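Local coordinates for protein tetraacyldisaccharide 4'-kinase (Aquifex aeolicus, PDB 4EHX) that probably transfers the gamma-phosphate of ATP to the 4'-position of a tetraacyldisaccharide 1-phosphate, making lipid IVA at the membrane interface in the last step of its pathway, at residues 153-156 with 157-161; 172-175 with 176-179; 137-140 with 141-144; 10-13 with 14-18. All coordinates share one frame; numbering follows the deposited sequence.

Interaction 1. Residues 153-156 with 157-161; sequences LLLK and KKDLK
Asp159 folds its carboxylate back against Lys156, and the two residues grip each other twice. The amide N of Lys156 gives a nearly straight bond of 2.9 Å (171°) to Asp159 OD2, coming from above the carboxylate plane. In return the amide N of Asp159 reaches Lys156 O at 2.8 Å, in a more bent bond. Asp159 can turn back like this because its CG lies beside its own backbone N (chi1 -68°). The site is where strand 150-156 runs into the short, weakly bonded helix 157-160 of this P-loop kinase, and Asp159 OD1 bonds Ser45 OG at the predicted ATP site. Lys156 carries its CG between backbone N and carbonyl carbon (chi1 62°), which lays the chain across the aspartate at about a right angle; Lys156 CG sits 3.4 Å from Asp159 OD2. Beyond CG the lysine is fully extended, and its NZ goes on to Gly48 O and to a bound methylpentanediol. Asp159 OD2 also accepts from a water at 2.8 Å, which gives its other hydrogen to Leu154 O. Leu155 CD2 stands 4.0 Å from Asp159 CB, while Leu155 CD1 meets Leu160 CD2 at 4.2 Å in a light apolar touch.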
loop_
_atom_site.group_PDB
_atom_site.type_symbol
_atom_site.label_atom_id
_atom_site.label_comp_id
_atom_site.label_asym_id
_atom_site.label_seq_id
_atom_site.Cartn_x
_atom_site.Cartn_y
_atom_site.Cartn_z
ATOM N N LEU A 153 10.754 -5.479 3.403
ATOM C CA LEU A 153 9.726 -6.491 3.220
ATOM C C LEU A 153 8.801 -6.504 4.413
ATOM O O LEU A 153 9.249 -6.636 5.558
ATOM C CB LEU A 153 10.360 -7.878 3.088
ATOM C CG LEU A 153 9.352 -9.029 2.940
ATOM C CD1 LEU A 153 8.625 -8.945 1.606
ATOM C CD2 LEU A 153 10.050 -10.415 3.104
ATOM N N LEU A 154 7.509 -6.390 4.146
ATOM C CA LEU A 154 6.500 -6.483 5.205
ATOM C C LEU A 154 6.029 -7.913 5.294
ATOM O O LEU A 154 5.766 -8.549 4.263
ATOM C CB LEU A 154 5.302 -5.579 4.898
ATOM C CG LEU A 154 5.430 -4.112 5.330
ATOM C CD1 LEU A 154 6.672 -3.453 4.747
ATOM C CD2 LEU A 154 4.169 -3.350 4.899
ATOM N N LEU A 155 5.909 -8.404 6.522
ATOM C CA LEU A 155 5.457 -9.763 6.794
ATOM C C LEU A 155 4.395 -9.740 7.871
ATOM O O LEU A 155 4.609 -9.147 8.926
ATOM C CB LEU A 155 6.612 -10.602 7.337
ATOM C CG LEU A 155 7.568 -11.411 6.467
ATOM C CD1 LEU A 155 8.438 -12.212 7.421
ATOM C CD2 LEU A 155 6.839 -12.339 5.489
ATOM N N LYS A 156 3.269 -10.406 7.637
ATOM C CA LYS A 156 2.320 -10.633 8.731
ATOM C C LYS A 156 2.353 -12.081 9.202
ATOM O O LYS A 156 2.781 -12.981 8.472
ATOM C CB LYS A 156 0.902 -10.226 8.334
ATOM C CG LYS A 156 0.351 -11.002 7.178
ATOM C CD LYS A 156 -0.955 -10.415 6.706
ATOM C CE LYS A 156 -1.396 -11.081 5.422
ATOM N NZ LYS A 156 -2.638 -10.460 4.895
ATOM N N LYS A 157 1.907 -12.315 10.429
ATOM C CA LYS A 157 1.986 -13.661 10.995
ATOM C C LYS A 157 1.360 -14.685 10.044
ATOM O O LYS A 157 1.903 -15.767 9.842
ATOM C CB LYS A 157 1.322 -13.719 12.377
ATOM C CG LYS A 157 1.468 -15.075 13.076
ATOM C CD LYS A 157 0.735 -15.075 14.421
ATOM C CE LYS A 157 0.884 -16.397 15.154
ATOM N NZ LYS A 157 0.104 -16.392 16.428
ATOM N N LYS A 158 0.224 -14.332 9.450
ATOM C CA LYS A 158 -0.473 -15.232 8.520
ATOM C C LYS A 158 0.418 -15.706 7.358
ATOM O O LYS A 158 0.290 -16.850 6.890
ATOM C CB LYS A 158 -1.709 -14.530 7.960
ATOM C CG LYS A 158 -2.633 -15.432 7.144
ATOM C CD LYS A 158 -3.699 -14.603 6.452
ATOM C CE LYS A 158 -4.651 -15.475 5.645
ATOM N NZ LYS A 158 -5.635 -14.652 4.881
ATOM N N ASP A 159 1.305 -14.828 6.888
ATOM C CA ASP A 159 2.213 -15.165 5.778
ATOM C C ASP A 159 3.071 -16.385 6.093
ATOM O O ASP A 159 3.310 -17.229 5.221
ATOM C CB ASP A 159 3.141 -13.989 5.448
ATOM C CG ASP A 159 2.408 -12.803 4.841
ATOM O OD1 ASP A 159 1.357 -13.011 4.193
ATOM O OD2 ASP A 159 2.892 -11.655 4.993
ATOM N N LEU A 160 3.551 -16.469 7.333
ATOM C CA LEU A 160 4.456 -17.554 7.738
ATOM C C LEU A 160 3.793 -18.927 7.701
ATOM O O LEU A 160 4.473 -19.956 7.668
ATOM C CB LEU A 160 5.013 -17.293 9.138
ATOM C CG LEU A 160 5.876 -16.043 9.321
ATOM C CD1 LEU A 160 6.285 -15.900 10.774
ATOM C CD2 LEU A 160 7.104 -16.105 8.424
ATOM N N LYS A 161 2.465 -18.943 7.702
ATOM C CA LYS A 161 1.729 -20.199 7.682
ATOM C C LYS A 161 1.089 -20.464 6.323
ATOM O O LYS A 161 0.395 -21.459 6.154
ATOM C CB LYS A 161 0.645 -20.185 8.763
ATOM C CG LYS A 161 1.169 -19.884 10.162
ATOM C CD LYS A 161 0.041 -19.682 11.172
ATOM C CE LYS A 161 -0.686 -18.367 10.943
ATOM N NZ LYS A 161 -1.599 -18.024 12.068
HETATM O O HOH W 1 4.677 -10.591 3.104
#

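Interaction 2. Residues 172-175 with 176-179; sequences EPLK and EIRR
Salt bridges come first: Arg179 faces Glu172 end-on, with one nitrogen for each oxygen. Arg179 NH2 meets Glu172 OE1 at 2.8 Å on the syn lone pair of that oxygen, and Arg179 NH1 reaches Glu172 OE2 at 2.8 Å with an N-H...O angle of 164°. OE2 lies almost in the guanidinium plane, yet the two flat groups are turned 35° apart, so the pair is twisted. Arg179 NH1 serves a second carboxylate as well, bonding Glu176 OE2 at 2.8 Å from above that group's plane. Two bends bring this about: Glu176 folds at chi2 (-59°), and Arg179 kinks at chi3 to swing its head back toward Glu172.

The backbone bonds follow the i to i+3 pattern of a 3-10 segment, with Glu176 N to Pro173 O, Ile177 N to Leu174 O and Arg178 N to Lys175 O. This short 3-10 segment lies in the connection between helix 157-160 and strand 182-186.

Apolar packing is slight here, Leu174 CD2 standing 4.4 Å from Ile177 CD1; Ile177 goes on to Leu153 and Leu155 of strand 150-156.

Among the cations, Lys175 and Arg178 run side by side, and one water accepts from Lys175 NZ and from Arg178 NH2, each at 2.8 Å.

Glu172 OE1 also accepts from Gln142 and OE2 from Asn21, while Arg179 NH2 also gives to Phe141 O. With Glu172 OE2 and Glu176 OE2 4.6 Å apart, the arginine between them probably offsets their mutual repulsion and favours keeping both ionised.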
loop_
_atom_site.group_PDB
_atom_site.type_symbol
_atom_site.label_atom_id
_atom_site.label_comp_id
_atom_site.label_asym_id
_atom_site.label_seq_id
_atom_site.Cartn_x
_atom_site.Cartn_y
_atom_site.Cartn_z
ATOM N N GLU A 172 5.405 -15.501 -3.696
ATOM C CA GLU A 172 6.719 -16.152 -3.758
ATOM C C GLU A 172 6.907 -16.999 -2.516
ATOM O O GLU A 172 6.340 -16.687 -1.463
ATOM C CB GLU A 172 7.856 -15.129 -3.725
ATOM C CG GLU A 172 7.785 -14.024 -4.702
ATOM C CD GLU A 172 9.062 -13.217 -4.690
ATOM O OE1 GLU A 172 9.052 -12.081 -4.165
ATOM O OE2 GLU A 172 10.085 -13.738 -5.193
ATOM N N PRO A 173 7.753 -18.039 -2.614
ATOM C CA PRO A 173 8.066 -18.916 -1.483
ATOM C C PRO A 173 8.700 -18.122 -0.363
ATOM O O PRO A 173 9.382 -17.130 -0.621
ATOM C CB PRO A 173 9.106 -19.875 -2.062
ATOM C CG PRO A 173 8.847 -19.880 -3.528
ATOM C CD PRO A 173 8.375 -18.505 -3.870
ATOM N N LEU A 174 8.479 -18.565 0.872
ATOM C CA LEU A 174 9.022 -17.885 2.046
ATOM C C LEU A 174 10.555 -17.786 2.060
ATOM O O LEU A 174 11.105 -16.904 2.709
ATOM C CB LEU A 174 8.516 -18.561 3.325
ATOM C CG LEU A 174 7.015 -18.490 3.630
ATOM C CD1 LEU A 174 6.668 -19.368 4.839
ATOM C CD2 LEU A 174 6.560 -17.047 3.860
ATOM N N LYS A 175 11.255 -18.683 1.363
ATOM C CA LYS A 175 12.718 -18.595 1.323
ATOM C C LYS A 175 13.195 -17.238 0.784
ATOM O O LYS A 175 14.309 -16.799 1.078
ATOM C CB LYS A 175 13.336 -19.733 0.487
ATOM C CG LYS A 175 13.150 -19.583 -1.021
ATOM C CD LYS A 175 13.804 -20.740 -1.815
ATOM C CE LYS A 175 13.696 -20.472 -3.317
ATOM N NZ LYS A 175 14.427 -21.479 -4.152
ATOM N N GLU A 176 12.359 -16.584 -0.014
ATOM C CA GLU A 176 12.722 -15.294 -0.606
ATOM C C GLU A 176 12.761 -14.144 0.397
ATOM O O GLU A 176 13.154 -13.030 0.067
ATOM C CB GLU A 176 11.800 -14.959 -1.784
ATOM C CG GLU A 176 11.903 -15.972 -2.915
ATOM C CD GLU A 176 13.313 -16.083 -3.482
ATOM O OE1 GLU A 176 13.651 -17.160 -4.007
ATOM O OE2 GLU A 176 14.082 -15.093 -3.415
ATOM N N ILE A 177 12.358 -14.412 1.628
ATOM C CA ILE A 177 12.601 -13.463 2.709
ATOM C C ILE A 177 14.082 -13.054 2.735
ATOM O O ILE A 177 14.423 -11.935 3.115
ATOM C CB ILE A 177 12.147 -14.043 4.068
ATOM C CG1 ILE A 177 10.617 -14.019 4.139
ATOM C CG2 ILE A 177 12.747 -13.249 5.244
ATOM C CD1 ILE A 177 10.031 -14.833 5.290
ATOM N N ARG A 178 14.960 -13.951 2.296
ATOM C CA ARG A 178 16.389 -13.644 2.251
ATOM C C ARG A 178 16.764 -12.388 1.444
ATOM O O ARG A 178 17.823 -11.797 1.679
ATOM C CB ARG A 178 17.195 -14.856 1.745
ATOM C CG ARG A 178 16.994 -15.196 0.270
ATOM C CD ARG A 178 17.675 -16.536 -0.045
ATOM N NE ARG A 178 17.434 -16.974 -1.419
ATOM C CZ ARG A 178 17.556 -18.236 -1.835
ATOM N NH1 ARG A 178 17.907 -19.190 -0.979
ATOM N NH2 ARG A 178 17.319 -18.549 -3.104
ATOM N N ARG A 179 15.927 -11.993 0.486
ATOM C CA ARG A 179 16.215 -10.788 -0.316
ATOM C C ARG A 179 16.041 -9.478 0.454
ATOM O O ARG A 179 16.562 -8.445 0.038
ATOM C CB ARG A 179 15.369 -10.719 -1.590
ATOM C CG ARG A 179 15.455 -11.946 -2.472
ATOM C CD ARG A 179 15.135 -11.595 -3.921
ATOM N NE ARG A 179 13.835 -10.931 -4.139
ATOM C CZ ARG A 179 12.686 -11.562 -4.406
ATOM N NH1 ARG A 179 12.636 -12.890 -4.459
ATOM N NH2 ARG A 179 11.580 -10.864 -4.635
HETATM O O HOH W 2 17.176 -21.197 -3.985
#

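Interaction 3. Residues 137-140 with 141-144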
loop_
_atom_site.group_PDB
_atom_site.type_symbol
_atom_site.label_atom_id
_atom_site.label_comp_id
_atom_site.label_asym_id
_atom_site.label_seq_id
_atom_site.Cartn_x
_atom_site.Cartn_y
_atom_site.Cartn_z
ATOM N N LEU A 137 9.452 2.515 -4.017
ATOM C CA LEU A 137 8.640 1.632 -4.836
ATOM C C LEU A 137 7.512 1.176 -3.931
ATOM O O LEU A 137 7.745 0.589 -2.864
ATOM C CB LEU A 137 9.428 0.394 -5.302
ATOM C CG LEU A 137 10.846 0.606 -5.846
ATOM C CD1 LEU A 137 11.392 -0.721 -6.435
ATOM C CD2 LEU A 137 10.858 1.695 -6.922
ATOM N N ASP A 138 6.280 1.457 -4.318
ATOM C CA ASP A 138 5.209 0.859 -3.559
ATOM C C ASP A 138 4.981 -0.504 -4.225
ATOM O O ASP A 138 4.795 -0.618 -5.440
ATOM C CB ASP A 138 3.964 1.750 -3.459
ATOM C CG ASP A 138 3.186 1.805 -4.735
ATOM O OD1 ASP A 138 3.772 1.465 -5.771
ATOM O OD2 ASP A 138 1.997 2.201 -4.708
ATOM N N ASP A 139 5.056 -1.541 -3.434
ATOM C CA ASP A 139 4.891 -2.869 -3.966
ATOM C C ASP A 139 6.004 -3.239 -4.958
ATOM O O ASP A 139 5.748 -3.616 -6.103
ATOM C CB ASP A 139 3.504 -3.025 -4.596
ATOM C CG ASP A 139 3.096 -4.472 -4.677
ATOM O OD1 ASP A 139 3.575 -5.230 -3.810
ATOM O OD2 ASP A 139 2.345 -4.860 -5.595
ATOM N N GLY A 140 7.246 -3.155 -4.498
ATOM C CA GLY A 140 8.367 -3.344 -5.391
ATOM C C GLY A 140 9.225 -4.559 -5.095
ATOM O O GLY A 140 10.243 -4.748 -5.760
ATOM N N PHE A 141 8.836 -5.390 -4.126
ATOM C CA PHE A 141 9.690 -6.550 -3.755
ATOM C C PHE A 141 9.978 -7.528 -4.914
ATOM O O PHE A 141 11.096 -8.040 -5.057
ATOM C CB PHE A 141 9.098 -7.328 -2.561
ATOM C CG PHE A 141 10.063 -8.296 -1.918
ATOM C CD1 PHE A 141 11.104 -7.839 -1.108
ATOM C CD2 PHE A 141 9.916 -9.662 -2.094
ATOM C CE1 PHE A 141 11.996 -8.747 -0.502
ATOM C CE2 PHE A 141 10.786 -10.575 -1.482
ATOM C CZ PHE A 141 11.829 -10.113 -0.693
ATOM N N GLN A 142 8.971 -7.788 -5.735
ATOM C CA GLN A 142 9.120 -8.691 -6.882
ATOM C C GLN A 142 9.751 -8.036 -8.126
ATOM O O GLN A 142 10.121 -8.732 -9.081
ATOM C CB GLN A 142 7.750 -9.266 -7.268
ATOM C CG GLN A 142 7.199 -10.307 -6.286
ATOM C CD GLN A 142 6.660 -9.691 -5.003
ATOM O OE1 GLN A 142 6.014 -8.637 -5.024
ATOM N NE2 GLN A 142 6.918 -10.345 -3.884
ATOM N N HIS A 143 9.846 -6.708 -8.141
ATOM C CA HIS A 143 10.330 -6.012 -9.337
ATOM C C HIS A 143 11.861 -5.963 -9.381
ATOM O O HIS A 143 12.464 -4.888 -9.298
ATOM C CB HIS A 143 9.726 -4.601 -9.444
ATOM C CG HIS A 143 9.817 -4.021 -10.825
ATOM N ND1 HIS A 143 8.983 -4.415 -11.851
ATOM C CD2 HIS A 143 10.649 -3.090 -11.354
ATOM C CE1 HIS A 143 9.301 -3.758 -12.955
ATOM N NE2 HIS A 143 10.310 -2.948 -12.681
ATOM N N ARG A 144 12.485 -7.132 -9.529
ATOM C CA ARG A 144 13.921 -7.264 -9.295
ATOM C C ARG A 144 14.770 -6.592 -10.361
ATOM O O ARG A 144 15.954 -6.323 -10.137
ATOM C CB ARG A 144 14.309 -8.736 -9.150
ATOM C CG ARG A 144 13.643 -9.404 -7.949
ATOM C CD ARG A 144 14.184 -10.810 -7.694
ATOM N NE ARG A 144 15.588 -10.815 -7.268
ATOM C CZ ARG A 144 16.287 -11.926 -7.034
ATOM N NH1 ARG A 144 15.712 -13.123 -7.175
ATOM N NH2 ARG A 144 17.561 -11.849 -6.672
HETATM O O HOH W 3 6.035 -6.410 -3.368
HETATM O O HOH W 4 7.058 -5.863 -7.003
#
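Gly140 O takes the amide N of His143 at 3.1 Å, closing a type I beta turn over Gly140 to His143. The bond is bent (146°), and the donor stands well above the carbonyl plane. Both His143 and Phe141 have CG anti to the backbone N (chi1 -161° and -166°), and their rings leave the turn; His143 CB stays 3.7 Å from Gly140 O. His143 is itself the centre of an inverse gamma turn, so the chain bends again straight away.

The next shell is water. One molecule donates to Asp139 OD1 and to Gln142 OE1, each at 2.8 Å, and accepts from Phe141 N at 3.1 Å, joining two acceptors that could not bond each other directly. A second donates to Asp139 O at 2.8 Å and accepts a weak bond from Gln142 N.

Farther out, Asp139 OD1 is salt-bridged to Arg171, Gln142 NE2 gives to Asn43 O as well as to Glu172, and Gly140 O also accepts from Arg148. Phe141 packs on Leu153 and Asn151 of strand 150-156. The turn follows strand 134-138 of the P-loop core, and the Asp139 side chain is about 4 Å from that of Lys51 in the predicted ATP site. His143 ND1 bonds a sulfonate oxygen of a bound HEPES buffer molecule.

Gly140 O has two donors, the His143 amide and Arg148, so this carbonyl is doubly satisfied. Between Asp139 and Gln142 the water supplies the hydrogens that let two acceptors sit near each other, while their protein partners fix each side chain.

Interaction 4. Residues 10-13 with 14-18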
loop_
_atom_site.group_PDB
_atom_site.type_symbol
_atom_site.label_atom_id
_atom_site.label_comp_id
_atom_site.label_asym_id
_atom_site.label_seq_id
_atom_site.Cartn_x
_atom_site.Cartn_y
_atom_site.Cartn_z
ATOM N N SER A 10 -0.183 -24.641 -7.751
ATOM C CA SER A 10 0.832 -24.114 -6.837
ATOM C C SER A 10 2.216 -24.708 -7.084
ATOM O O SER A 10 3.206 -23.990 -7.079
ATOM C CB SER A 10 0.433 -24.358 -5.386
ATOM O OG SER A 10 -0.709 -23.596 -5.052
ATOM N N TYR A 11 2.291 -26.024 -7.264
ATOM C CA TYR A 11 3.586 -26.659 -7.520
ATOM C C TYR A 11 4.159 -26.169 -8.843
ATOM O O TYR A 11 5.358 -25.913 -8.956
ATOM C CB TYR A 11 3.455 -28.184 -7.554
ATOM C CG TYR A 11 2.939 -28.797 -6.275
ATOM C CD1 TYR A 11 3.349 -28.326 -5.024
ATOM C CD2 TYR A 11 2.021 -29.840 -6.318
ATOM C CE1 TYR A 11 2.852 -28.903 -3.853
ATOM C CE2 TYR A 11 1.536 -30.419 -5.171
ATOM C CZ TYR A 11 1.952 -29.954 -3.946
ATOM O OH TYR A 11 1.438 -30.551 -2.824
ATOM N N LEU A 12 3.305 -26.038 -9.852
ATOM C CA LEU A 12 3.766 -25.538 -11.146
ATOM C C LEU A 12 4.274 -24.104 -11.007
ATOM O O LEU A 12 5.383 -23.778 -11.437
ATOM C CB LEU A 12 2.648 -25.612 -12.183
ATOM C CG LEU A 12 2.899 -24.905 -13.514
ATOM C CD1 LEU A 12 3.999 -25.609 -14.289
ATOM C CD2 LEU A 12 1.612 -24.852 -14.326
ATOM N N TYR A 13 3.449 -23.259 -10.394
ATOM C CA TYR A 13 3.785 -21.867 -10.150
ATOM C C TYR A 13 5.105 -21.728 -9.393
ATOM O O TYR A 13 5.894 -20.816 -9.668
ATOM C CB TYR A 13 2.650 -21.191 -9.369
ATOM C CG TYR A 13 2.845 -19.717 -9.143
ATOM C CD1 TYR A 13 2.853 -18.825 -10.209
ATOM C CD2 TYR A 13 3.001 -19.210 -7.860
ATOM C CE1 TYR A 13 3.019 -17.464 -10.001
ATOM C CE2 TYR A 13 3.175 -17.857 -7.640
ATOM C CZ TYR A 13 3.184 -16.986 -8.713
ATOM O OH TYR A 13 3.356 -15.634 -8.492
ATOM N N GLU A 14 5.359 -22.626 -8.446
ATOM C CA GLU A 14 6.603 -22.535 -7.690
ATOM C C GLU A 14 7.817 -22.730 -8.603
ATOM O O GLU A 14 8.806 -22.013 -8.486
ATOM C CB GLU A 14 6.642 -23.531 -6.530
ATOM C CG GLU A 14 7.910 -23.375 -5.702
ATOM C CD GLU A 14 7.790 -23.942 -4.300
ATOM O OE1 GLU A 14 6.864 -24.744 -4.048
ATOM O OE2 GLU A 14 8.629 -23.575 -3.447
ATOM N N LYS A 15 7.728 -23.686 -9.524
ATOM C CA LYS A 15 8.815 -23.910 -10.476
ATOM C C LYS A 15 9.116 -22.653 -11.277
ATOM O O LYS A 15 10.280 -22.293 -11.457
ATOM C CB LYS A 15 8.469 -25.032 -11.443
ATOM C CG LYS A 15 8.412 -26.408 -10.807
ATOM C CD LYS A 15 7.876 -27.412 -11.800
ATOM C CE LYS A 15 7.775 -28.807 -11.203
ATOM N NZ LYS A 15 6.848 -28.821 -10.033
ATOM N N ILE A 16 8.062 -22.007 -11.772
ATOM C CA ILE A 16 8.204 -20.792 -12.581
ATOM C C ILE A 16 8.847 -19.644 -11.793
ATOM O O ILE A 16 9.793 -19.002 -12.264
ATOM C CB ILE A 16 6.836 -20.341 -13.157
ATOM C CG1 ILE A 16 6.290 -21.399 -14.123
ATOM C CG2 ILE A 16 6.957 -18.971 -13.844
ATOM C CD1 ILE A 16 4.795 -21.293 -14.386
ATOM N N ILE A 17 8.329 -19.395 -10.593
ATOM C CA ILE A 17 8.853 -18.340 -9.724
ATOM C C ILE A 17 10.300 -18.601 -9.314
ATOM O O ILE A 17 11.140 -17.696 -9.374
ATOM C CB ILE A 17 7.985 -18.164 -8.454
ATOM C CG1 ILE A 17 6.592 -17.664 -8.828
ATOM C CG2 ILE A 17 8.621 -17.153 -7.487
ATOM C CD1 ILE A 17 6.594 -16.279 -9.441
ATOM N N ASN A 18 10.581 -19.833 -8.892
ATOM C CA ASN A 18 11.941 -20.221 -8.505
ATOM C C ASN A 18 12.927 -20.075 -9.657
ATOM O O ASN A 18 14.068 -19.671 -9.456
ATOM C CB ASN A 18 12.001 -21.664 -7.977
ATOM C CG ASN A 18 11.457 -21.802 -6.557
ATOM O OD1 ASN A 18 11.141 -20.812 -5.896
ATOM N ND2 ASN A 18 11.363 -23.047 -6.076
HETATM O O HOH W 5 7.223 -27.284 -7.435
#
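Tyr13 and Ile17 form the tight part of this contact, one turn apart on helix 7-25, where side chains four residues apart come to lie on the same side. Ile17 CG1 sits over one face of the Tyr13 ring, 3.6 Å from its centroid and 18° off the ring normal, a CH-pi contact; Ile17 CD1 continues outward over the phenol end. The tyrosine CG lies anti to the backbone N (chi1 -176°), which sends the ring along the helix to where the isoleucine can cover it. The helical bond from Ile17 N to Tyr13 O, 3.0 Å, joins the same two residues. Tyr13 OH bonds Arg171 O, which holds the far end of the ring, and Ser10 OG bonds Leu164 O and Ala167 N; this side of the helix lies against that loop.

The rest of the contact is looser and lies on the surface. Leu12 CG and Ile16 CD1 approach only to 4.2 Å, crossing at a slant, although Ile16 N still bonds Leu12 O. In an enzyme that works at the membrane interface, these apolar residues could face lipid. Lys15 bends at its last torsion (chi4 61°) and curls back on Tyr11. Its amide and its NZ both make weak bonds to Tyr11 O, and a water that accepts from Lys15 NZ at 3.0 Å donates to Tyr11 O at 2.8 Å.

In the fold
Along the chain the order is interaction 4, then 3, 1 and 2. Interaction 4 lies on helix 7-25; interactions 3 and 1 sit at the ends of strands 134-138 and 150-156, each of which pairs in parallel with strand 38-43. Interaction 2, in the connection to strand 182-186, is the hub: its centre is about 11 Å from that of interaction 1 and about 13 Å from those of 3 and 4, and it touches all three. Pro173 packs on Asn18, Leu174 on Asp159 and Leu160, and Glu176 O on the Phe141 ring. Residues 172-179 thus link the N-terminal helix to the strand ends beside the predicted ATP site.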